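Local atomic coordinates of NANS (YJHS), A 9-O-acetyl N-acetylneuraminic acid esterase (Escherichia coli O157:H7 EDL933, PDB entry 3PT5), a protein that probably removes the 9-O-acetyl group from 9-O-acetyl-N-acetylneuraminate, an alternative sialic acid of mammalian mucosal surfaces, allowing the bacterium to grow on it. Residues Arg44-His49 with Ala317-Ile322; Pro162-Leu167 with Val211-Arg216; Asp194-Asp199 with Trp240-Asn245. All blocks are in the same frame, centred on the assembly; numbering follows the deposited sequence.

Interaction 1 of 3, residues Arg44-His49 with Ala317-Ile322; sequences REDAPH and ARRGII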
loop_
_atom_site.group_PDB
_atom_site.type_symbol
_atom_site.label_atom_id
_atom_site.label_comp_id
_atom_site.label_asym_id
_atom_site.label_seq_id
_atom_site.Cartn_x
_atom_site.Cartn_y
_atom_site.Cartn_z
ATOM N N ARG A 44 -14.489 0.339 14.315
ATOM C CA ARG A 44 -15.039 1.448 13.561
ATOM C C ARG A 44 -14.433 1.476 12.178
ATOM O O ARG A 44 -14.696 0.607 11.362
ATOM C CB ARG A 44 -14.762 2.777 14.287
ATOM C CG ARG A 44 -15.515 3.001 15.606
ATOM C CD ARG A 44 -14.765 4.020 16.484
ATOM N NE ARG A 44 -15.539 4.434 17.663
ATOM C CZ ARG A 44 -15.619 3.740 18.801
ATOM N NH1 ARG A 44 -14.980 2.580 18.931
ATOM N NH2 ARG A 44 -16.342 4.203 19.818
ATOM N N GLU A 45 -13.599 2.482 11.947
ATOM C CA GLU A 45 -13.041 2.782 10.643
ATOM C C GLU A 45 -12.059 1.702 10.194
ATOM O O GLU A 45 -11.838 1.530 8.995
ATOM C CB GLU A 45 -12.398 4.177 10.675
ATOM C CG GLU A 45 -13.305 5.299 11.311
ATOM C CD GLU A 45 -13.239 5.401 12.844
ATOM O OE1 GLU A 45 -13.077 4.369 13.531
ATOM O OE2 GLU A 45 -13.365 6.526 13.392
ATOM N N ASP A 46 -11.475 0.962 11.144
ATOM C CA ASP A 46 -10.562 -0.144 10.768
ATOM C C ASP A 46 -11.159 -1.538 10.915
ATOM O O ASP A 46 -10.417 -2.508 10.990
ATOM C CB ASP A 46 -9.221 -0.108 11.519
ATOM C CG ASP A 46 -8.530 1.239 11.438
ATOM O OD1 ASP A 46 -8.785 2.013 10.488
ATOM O OD2 ASP A 46 -7.734 1.533 12.342
ATOM N N ALA A 47 -12.488 -1.643 10.925
ATOM C CA ALA A 47 -13.128 -2.944 11.036
ATOM C C ALA A 47 -12.892 -3.782 9.778
ATOM O O ALA A 47 -13.144 -3.322 8.655
ATOM C CB ALA A 47 -14.646 -2.758 11.248
ATOM N N PRO A 48 -12.445 -5.033 9.947
ATOM C CA PRO A 48 -12.348 -5.939 8.798
ATOM C C PRO A 48 -13.770 -6.242 8.307
ATOM O O PRO A 48 -14.721 -6.023 9.052
ATOM C CB PRO A 48 -11.746 -7.197 9.416
ATOM C CG PRO A 48 -11.025 -6.693 10.679
ATOM C CD PRO A 48 -11.964 -5.666 11.188
ATOM N N HIS A 49 -13.909 -6.707 7.070
ATOM C CA HIS A 49 -15.230 -7.055 6.518
ATOM C C HIS A 49 -15.116 -8.409 5.861
ATOM O O HIS A 49 -14.086 -8.702 5.256
ATOM C CB HIS A 49 -15.664 -6.005 5.491
ATOM C CG HIS A 49 -17.046 -6.225 4.964
ATOM N ND1 HIS A 49 -17.350 -7.239 4.090
ATOM C CD2 HIS A 49 -18.206 -5.567 5.198
ATOM C CE1 HIS A 49 -18.641 -7.202 3.804
ATOM N NE2 HIS A 49 -19.183 -6.206 4.476
ATOM N N ALA A 317 -5.090 10.263 8.193
ATOM C CA ALA A 317 -5.043 10.598 6.749
ATOM C C ALA A 317 -5.309 9.389 5.877
ATOM O O ALA A 317 -5.919 9.482 4.812
ATOM C CB ALA A 317 -3.706 11.200 6.375
ATOM N N ARG A 318 -4.825 8.242 6.323
ATOM C CA ARG A 318 -4.972 7.037 5.521
ATOM C C ARG A 318 -6.435 6.594 5.485
ATOM O O ARG A 318 -6.949 6.279 4.422
ATOM C CB ARG A 318 -4.065 5.954 6.084
ATOM C CG ARG A 318 -2.606 6.331 5.823
ATOM C CD ARG A 318 -1.677 5.364 6.523
ATOM N NE ARG A 318 -0.314 5.903 6.677
ATOM C CZ ARG A 318 0.648 5.812 5.781
ATOM N NH1 ARG A 318 0.402 5.222 4.615
ATOM N NH2 ARG A 318 1.868 6.331 6.051
ATOM N N ARG A 319 -7.110 6.657 6.632
ATOM C CA ARG A 319 -8.570 6.413 6.722
ATOM C C ARG A 319 -9.424 7.410 5.987
ATOM O O ARG A 319 -10.575 7.110 5.623
ATOM C CB ARG A 319 -9.042 6.460 8.179
ATOM C CG ARG A 319 -8.576 5.330 9.013
ATOM C CD ARG A 319 -8.945 5.586 10.457
ATOM N NE ARG A 319 -8.201 4.672 11.312
ATOM C CZ ARG A 319 -7.500 5.036 12.367
ATOM N NH1 ARG A 319 -7.461 6.318 12.735
ATOM N NH2 ARG A 319 -6.858 4.107 13.054
ATOM N N GLY A 320 -8.897 8.614 5.808
ATOM C CA GLY A 320 -9.659 9.696 5.202
ATOM C C GLY A 320 -9.235 10.031 3.781
ATOM O O GLY A 320 -9.505 9.290 2.842
ATOM N N ILE A 321 -8.569 11.169 3.629
ATOM C CA ILE A 321 -8.337 11.727 2.302
ATOM C C ILE A 321 -7.514 10.800 1.417
ATOM O O ILE A 321 -7.731 10.759 0.213
ATOM C CB ILE A 321 -7.659 13.137 2.399
ATOM C CG1 ILE A 321 -7.564 13.818 1.022
ATOM C CG2 ILE A 321 -6.260 13.044 3.035
ATOM C CD1 ILE A 321 -8.921 14.110 0.332
ATOM N N ILE A 322 -6.568 10.049 1.993
ATOM C CA ILE A 322 -5.707 9.223 1.102
ATOM C C ILE A 322 -6.538 8.130 0.430
ATOM O O ILE A 322 -6.505 7.946 -0.789
ATOM C CB ILE A 322 -4.516 8.605 1.863
ATOM C CG1 ILE A 322 -3.581 9.718 2.346
ATOM C CG2 ILE A 322 -3.817 7.504 1.033
ATOM C CD1 ILE A 322 -2.548 9.255 3.293
#
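Glu45 and Arg319 bring the backbones nearest, their CA atoms 7.0 Å apart, where a type I turn from Arg44 to Ala47 faces the helix 317-322, which widens into a pi-type turn at 318-322. The gap is spanned mainly by Arg319. Its CG lies anti to the carbonyl carbon (chi1 -69°), and from there the chain runs extended to NE, long enough to carry the guanidinium to the turn. It meets the carboxylate of Asp46 side-on in a two-pronged salt bridge: Arg319 NE donates to Asp46 OD1 at 2.8 Å and Arg319 NH2 to Asp46 OD2, also at 2.8 Å. Both oxygens are met on their syn sides and lie near the guanidinium plane, although the two flat groups are twisted 32° from each other. Glu45 adds an apolar touch, its CB resting 3.7 Å from Arg319 CD, while its carboxylate makes no contact with the guanidinium.

Aspartate suits this turn because its short, buried side chain can serve several donors. His109 NE2 also bonds OD1, and the backbone N of Leu41 bonds OD2; Leu39 O in turn accepts from Arg319 NH2. With donors shared between both carboxylate oxygens, the negative charge is probably well stabilised, and the paired bonds restrict rotation of both groups, tying the loop after strand 20-28 to the C-terminal helix 315-335 by charge more than by apolar contact.

Interaction 2 of 3, residues Pro162-Leu167 with Val211-Arg216; sequences PLYQDL and VEAFRR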
loop_
_atom_site.group_PDB
_atom_site.type_symbol
_atom_site.label_atom_id
_atom_site.label_comp_id
_atom_site.label_asym_id
_atom_site.label_seq_id
_atom_site.Cartn_x
_atom_site.Cartn_y
_atom_site.Cartn_z
ATOM N N PRO A 162 13.887 -9.414 -6.447
ATOM C CA PRO A 162 12.916 -10.107 -5.610
ATOM C C PRO A 162 11.617 -9.354 -5.378
ATOM O O PRO A 162 10.559 -9.977 -5.397
ATOM C CB PRO A 162 13.663 -10.310 -4.298
ATOM C CG PRO A 162 15.068 -10.564 -4.790
ATOM C CD PRO A 162 15.271 -9.700 -5.997
ATOM N N LEU A 163 11.685 -8.045 -5.156
ATOM C CA LEU A 163 10.459 -7.265 -4.973
ATOM C C LEU A 163 9.598 -7.257 -6.222
ATOM O O LEU A 163 8.378 -7.366 -6.124
ATOM C CB LEU A 163 10.753 -5.839 -4.512
ATOM C CG LEU A 163 11.223 -5.648 -3.065
ATOM C CD1 LEU A 163 11.448 -4.171 -2.817
ATOM C CD2 LEU A 163 10.214 -6.214 -2.047
ATOM N N TYR A 164 10.223 -7.160 -7.400
ATOM C CA TYR A 164 9.475 -7.226 -8.647
ATOM C C TYR A 164 8.810 -8.595 -8.828
ATOM O O TYR A 164 7.647 -8.683 -9.204
ATOM C CB TYR A 164 10.347 -6.893 -9.865
ATOM C CG TYR A 164 9.607 -7.128 -11.159
ATOM C CD1 TYR A 164 8.770 -6.144 -11.684
ATOM C CD2 TYR A 164 9.695 -8.362 -11.828
ATOM C CE1 TYR A 164 8.055 -6.349 -12.866
ATOM C CE2 TYR A 164 8.975 -8.581 -13.012
ATOM C CZ TYR A 164 8.160 -7.573 -13.516
ATOM O OH TYR A 164 7.427 -7.766 -14.672
ATOM N N GLN A 165 9.559 -9.655 -8.540
ATOM C CA GLN A 165 9.081 -11.032 -8.661
ATOM C C GLN A 165 7.889 -11.282 -7.774
ATOM O O GLN A 165 6.970 -11.989 -8.155
ATOM C CB GLN A 165 10.182 -11.995 -8.253
ATOM C CG GLN A 165 11.307 -12.082 -9.250
ATOM C CD GLN A 165 12.379 -13.046 -8.775
ATOM O OE1 GLN A 165 12.125 -14.250 -8.612
ATOM N NE2 GLN A 165 13.576 -12.520 -8.511
ATOM N N ASP A 166 7.924 -10.681 -6.589
ATOM C CA ASP A 166 6.882 -10.798 -5.574
ATOM C C ASP A 166 5.627 -10.064 -6.070
ATOM O O ASP A 166 4.518 -10.598 -5.989
ATOM C CB ASP A 166 7.441 -10.214 -4.266
ATOM C CG ASP A 166 6.551 -10.467 -3.051
ATOM O OD1 ASP A 166 5.623 -9.658 -2.825
ATOM O OD2 ASP A 166 6.792 -11.442 -2.283
ATOM N N LEU A 167 5.824 -8.869 -6.612
ATOM C CA LEU A 167 4.750 -8.081 -7.208
ATOM C C LEU A 167 4.027 -8.826 -8.339
ATOM O O LEU A 167 2.796 -8.911 -8.347
ATOM C CB LEU A 167 5.322 -6.760 -7.719
ATOM C CG LEU A 167 4.420 -5.811 -8.493
ATOM C CD1 LEU A 167 3.354 -5.241 -7.583
ATOM C CD2 LEU A 167 5.258 -4.719 -9.102
ATOM N N VAL A 211 7.219 -0.950 -15.019
ATOM C CA VAL A 211 5.817 -0.958 -15.432
ATOM C C VAL A 211 5.655 -1.701 -16.767
ATOM O O VAL A 211 4.759 -2.508 -16.903
ATOM C CB VAL A 211 5.253 0.447 -15.557
ATOM C CG1 VAL A 211 3.853 0.388 -16.088
ATOM C CG2 VAL A 211 5.268 1.157 -14.207
ATOM N N GLU A 212 6.530 -1.452 -17.736
ATOM C CA GLU A 212 6.428 -2.205 -18.997
ATOM C C GLU A 212 6.656 -3.717 -18.799
ATOM O O GLU A 212 5.986 -4.535 -19.443
ATOM C CB GLU A 212 7.393 -1.692 -20.071
ATOM C CG GLU A 212 7.337 -0.215 -20.413
ATOM C CD GLU A 212 8.523 0.231 -21.261
ATOM O OE1 GLU A 212 9.694 0.097 -20.821
ATOM O OE2 GLU A 212 8.294 0.753 -22.376
ATOM N N ALA A 213 7.582 -4.084 -17.917
ATOM C CA ALA A 213 7.839 -5.502 -17.629
ATOM C C ALA A 213 6.622 -6.152 -16.972
ATOM O O ALA A 213 6.225 -7.266 -17.321
ATOM C CB ALA A 213 9.089 -5.672 -16.751
ATOM N N PHE A 214 6.026 -5.443 -16.019
ATOM C CA PHE A 214 4.820 -5.892 -15.346
ATOM C C PHE A 214 3.710 -6.189 -16.379
ATOM O O PHE A 214 3.049 -7.233 -16.327
ATOM C CB PHE A 214 4.374 -4.821 -14.324
ATOM C CG PHE A 214 3.138 -5.197 -13.526
ATOM C CD1 PHE A 214 3.245 -5.951 -12.362
ATOM C CD2 PHE A 214 1.861 -4.740 -13.916
ATOM C CE1 PHE A 214 2.110 -6.286 -11.595
ATOM C CE2 PHE A 214 0.715 -5.066 -13.167
ATOM C CZ PHE A 214 0.828 -5.836 -11.995
ATOM N N ARG A 215 3.513 -5.264 -17.305
ATOM C CA ARG A 215 2.457 -5.383 -18.317
ATOM C C ARG A 215 2.713 -6.544 -19.282
ATOM O O ARG A 215 1.776 -7.279 -19.608
ATOM C CB ARG A 215 2.260 -4.052 -19.040
ATOM C CG ARG A 215 1.657 -3.011 -18.112
ATOM C CD ARG A 215 1.576 -1.615 -18.722
ATOM N NE ARG A 215 0.780 -0.755 -17.846
ATOM C CZ ARG A 215 0.552 0.555 -18.001
ATOM N NH1 ARG A 215 1.043 1.249 -19.027
ATOM N NH2 ARG A 215 -0.205 1.182 -17.093
ATOM N N ARG A 216 3.975 -6.736 -19.676
ATOM C CA ARG A 216 4.352 -7.885 -20.497
ATOM C C ARG A 216 4.031 -9.169 -19.733
ATOM O O ARG A 216 3.372 -10.067 -20.269
ATOM C CB ARG A 216 5.840 -7.848 -20.892
ATOM C CG ARG A 216 6.188 -6.750 -21.911
ATOM C CD ARG A 216 7.590 -6.917 -22.501
ATOM N NE ARG A 216 8.648 -6.702 -21.508
ATOM C CZ ARG A 216 9.205 -5.525 -21.228
ATOM N NH1 ARG A 216 8.824 -4.425 -21.865
ATOM N NH2 ARG A 216 10.160 -5.453 -20.311
#
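The ring of Tyr164 presents its edge to helix 211-216: the backbone N of Phe214 lies in the ring plane, and the methyl of Ala213 comes in obliquely, CB 3.9 Å from Tyr164 CZ. The ring of Phe214 is likewise met obliquely by Leu167, whose CG sits 3.9 Å from Phe214 CE1, and it packs edge-to-face with Trp233 of the neighbouring strand 233-236.

The helical segments 162-167 and 211-216 run in roughly the same direction, at 37°, their axes 11.2 Å apart at closest approach, a spacing wide enough to need large side chains between them. Tyr164 supplies one. With CG turned opposite the backbone N (chi1 173°), its ring reaches across until the hydroxyl abuts the peptide joining Ala213 to Phe214, Tyr164 OH standing 2.9 Å from Ala213 C. Alanine suits the place beside this oxygen, since its single methyl lets the phenol approach the backbone so closely. Leu167 points at the other helix and crosses the side chain of Phe214 at about a right angle, CD2 lying 4.0 Å from Phe214 CD1. Leu167 also rests on Thr25 and Ala27 of strand 20-28, which ties the helix pair to the central sheet. Helices packed side by side against such a sheet are characteristic of the alpha/beta fold of SGNH hydrolases.

The approach of Tyr164 OH to Phe214 N, at 3.0 Å, has too poor an angle for a hydrogen bond; the hydroxyl is bonded instead to Asp217 OD2, one turn farther along helix 203-218. Chemically, then, the helices are joined by buried apolar surface, and a single polar group within that surface is satisfied by a carboxylate that also helps hold the tyrosine ring in position.

Interaction 3 of 3, residues Asp194-Asp199 with Trp240-Asn245; sequences DLMTSD and WYWKEN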
loop_
_atom_site.group_PDB
_atom_site.type_symbol
_atom_site.label_atom_id
_atom_site.label_comp_id
_atom_site.label_asym_id
_atom_site.label_seq_id
_atom_site.Cartn_x
_atom_site.Cartn_y
_atom_site.Cartn_z
ATOM N N ASP A 194 14.463 7.323 -3.161
ATOM C CA ASP A 194 15.155 7.726 -4.403
ATOM C C ASP A 194 15.363 9.244 -4.502
ATOM O O ASP A 194 16.298 9.693 -5.163
ATOM C CB ASP A 194 14.453 7.166 -5.643
ATOM C CG ASP A 194 14.672 5.665 -5.804
ATOM O OD1 ASP A 194 15.850 5.220 -5.827
ATOM O OD2 ASP A 194 13.684 4.919 -5.922
ATOM N N LEU A 195 14.522 10.025 -3.833
ATOM C CA LEU A 195 14.696 11.477 -3.788
ATOM C C LEU A 195 16.023 11.891 -3.183
ATOM O O LEU A 195 16.524 12.981 -3.455
ATOM C CB LEU A 195 13.611 12.136 -2.951
ATOM C CG LEU A 195 12.168 12.015 -3.397
ATOM C CD1 LEU A 195 11.257 12.545 -2.281
ATOM C CD2 LEU A 195 11.964 12.792 -4.659
ATOM N N MET A 196 16.567 11.039 -2.320
ATOM C CA MET A 196 17.755 11.366 -1.540
ATOM C C MET A 196 19.060 11.038 -2.229
ATOM O O MET A 196 20.105 11.530 -1.810
ATOM C CB MET A 196 17.714 10.618 -0.203
ATOM C CG MET A 196 16.582 11.069 0.672
ATOM S SD MET A 196 16.739 10.380 2.320
ATOM C CE MET A 196 15.968 8.823 2.113
ATOM N N THR A 197 19.011 10.156 -3.237
ATOM C CA THR A 197 20.262 9.613 -3.792
ATOM C C THR A 197 20.806 10.529 -4.887
ATOM O O THR A 197 20.067 11.324 -5.485
ATOM C CB THR A 197 20.151 8.142 -4.322
ATOM O OG1 THR A 197 19.484 8.136 -5.585
ATOM C CG2 THR A 197 19.404 7.234 -3.358
ATOM N N SER A 198 22.103 10.416 -5.142
ATOM C CA SER A 198 22.729 11.236 -6.185
ATOM C C SER A 198 22.237 10.760 -7.560
ATOM O O SER A 198 22.297 11.507 -8.546
ATOM C CB SER A 198 24.260 11.178 -6.091
ATOM O OG SER A 198 24.729 9.882 -6.396
ATOM N N ASP A 199 21.725 9.539 -7.607
ATOM C CA ASP A 199 21.189 8.959 -8.847
ATOM C C ASP A 199 19.655 9.083 -9.014
ATOM O O ASP A 199 19.040 8.295 -9.738
ATOM C CB ASP A 199 21.637 7.505 -8.947
ATOM C CG ASP A 199 21.502 6.951 -10.348
ATOM O OD1 ASP A 199 21.747 7.698 -11.328
ATOM O OD2 ASP A 199 21.123 5.767 -10.459
ATOM N N TRP A 240 4.564 16.291 2.876
ATOM C CA TRP A 240 5.155 17.605 2.720
ATOM C C TRP A 240 6.627 17.609 3.054
ATOM O O TRP A 240 7.373 18.411 2.501
ATOM C CB TRP A 240 4.428 18.629 3.591
ATOM C CG TRP A 240 4.463 18.409 5.083
ATOM C CD1 TRP A 240 3.465 17.841 5.853
ATOM C CD2 TRP A 240 5.481 18.837 5.998
ATOM N NE1 TRP A 240 3.829 17.872 7.193
ATOM C CE2 TRP A 240 5.051 18.481 7.303
ATOM C CE3 TRP A 240 6.724 19.486 5.845
ATOM C CZ2 TRP A 240 5.831 18.729 8.442
ATOM C CZ3 TRP A 240 7.497 19.733 6.991
ATOM C CH2 TRP A 240 7.044 19.346 8.264
ATOM N N TYR A 241 7.039 16.713 3.954
ATOM C CA TYR A 241 8.471 16.603 4.329
ATOM C C TYR A 241 9.345 16.370 3.084
ATOM O O TYR A 241 10.376 17.076 2.849
ATOM C CB TYR A 241 8.689 15.476 5.359
ATOM C CG TYR A 241 10.170 15.167 5.484
ATOM C CD1 TYR A 241 11.002 15.998 6.231
ATOM C CD2 TYR A 241 10.739 14.106 4.798
ATOM C CE1 TYR A 241 12.370 15.758 6.323
ATOM C CE2 TYR A 241 12.116 13.852 4.868
ATOM C CZ TYR A 241 12.912 14.697 5.630
ATOM O OH TYR A 241 14.253 14.470 5.713
ATOM N N TRP A 242 8.946 15.381 2.284
ATOM C CA TRP A 242 9.735 14.947 1.128
ATOM C C TRP A 242 9.713 16.004 0.014
ATOM O O TRP A 242 10.739 16.340 -0.571
ATOM C CB TRP A 242 9.157 13.618 0.631
ATOM C CG TRP A 242 9.340 12.517 1.627
ATOM C CD1 TRP A 242 8.379 11.988 2.476
ATOM C CD2 TRP A 242 10.566 11.852 1.948
ATOM N NE1 TRP A 242 8.926 11.001 3.243
ATOM C CE2 TRP A 242 10.267 10.894 2.966
ATOM C CE3 TRP A 242 11.881 11.952 1.466
ATOM C CZ2 TRP A 242 11.237 10.039 3.508
ATOM C CZ3 TRP A 242 12.862 11.092 2.009
ATOM C CH2 TRP A 242 12.525 10.150 3.029
ATOM N N LYS A 243 8.536 16.551 -0.234
ATOM C CA LYS A 243 8.391 17.644 -1.202
ATOM C C LYS A 243 9.180 18.889 -0.854
ATOM O O LYS A 243 9.734 19.531 -1.752
ATOM C CB LYS A 243 6.945 18.065 -1.311
ATOM C CG LYS A 243 6.005 17.025 -1.780
ATOM C CD LYS A 243 4.693 17.676 -1.799
ATOM C CE LYS A 243 3.611 16.792 -2.326
ATOM N NZ LYS A 243 2.647 17.640 -3.092
ATOM N N GLU A 244 9.198 19.282 0.417
ATOM C CA GLU A 244 9.875 20.542 0.787
ATOM C C GLU A 244 11.379 20.383 0.827
ATOM O O GLU A 244 12.111 21.332 0.562
ATOM C CB GLU A 244 9.423 21.040 2.162
ATOM C CG GLU A 244 7.978 21.516 2.208
ATOM C CD GLU A 244 7.646 22.285 3.496
ATOM O OE1 GLU A 244 8.570 22.578 4.285
ATOM O OE2 GLU A 244 6.461 22.585 3.737
ATOM N N ASN A 245 11.840 19.187 1.161
ATOM C CA ASN A 245 13.263 18.962 1.424
ATOM C C ASN A 245 14.056 18.477 0.203
ATOM O O ASN A 245 15.290 18.581 0.173
ATOM C CB ASN A 245 13.433 18.012 2.614
ATOM C CG ASN A 245 13.299 18.729 3.954
ATOM O OD1 ASN A 245 14.256 19.342 4.444
ATOM N ND2 ASN A 245 12.107 18.669 4.553
#
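Leu195 makes the close-packed half of this contact, pressing CD1 to within 3.7 Å of Trp242 CB and 3.8 Å of Trp242 CE3, at the root of the indole. Both residues are buried. Leucine suits the place because its branched end can touch the indole and helix 247-253 at once, where Ala249, Tyr250 and Ile253 meet it.

Met196, by contrast, lies on the solvent side. Its chain bends at chi3 (-85°), turning the methyl to the edge of the six-membered ring, with Met196 CE 3.8 Å from Trp242 CH2. The sulfur sits at the ring's rim, Met196 SD 5.2 Å from the centroid of the Trp242 six-membered ring and 84° off the normal: a Met-aromatic contact made edge-on. A flexible, polarisable side chain is well suited to lining an aromatic rim at an exposed position.

The indole itself is steadied from other directions. Tyr241 lays CD2 over the centre of one face, 3.6 Å above the plane of the Trp242 ring, and Trp242 NE1 donates to Ser311 O, so the buried N-H is satisfied by a backbone carbonyl.

Strands 182-189 and 233-236 are parallel neighbours in the central sheet, and the two segments follow their C-terminal ends. Such packing between adjacent post-strand connections belongs to the alpha/beta architecture of SGNH hydrolases.

In the fold
Interaction 2 is buried throughout and joins two helices, 162-176 and 203-218, beside the central sheet; its chemistry is mostly apolar. Interactions 1 and 3 each set a loop against a helix and grade from buried to more exposed residues, but differ in kind: charge pairing dominates 44-49 with 317-322, whereas an indole gathers a leucine and a methionine in 194-199 with 240-245. Interactions 1 and 2 lie on opposite sides of the chain's centre, about 28 Å apart between centres. Interaction 1 spans most of the chain and encloses both others in sequence, while the segments of interactions 2 and 3 alternate along the middle of the chain.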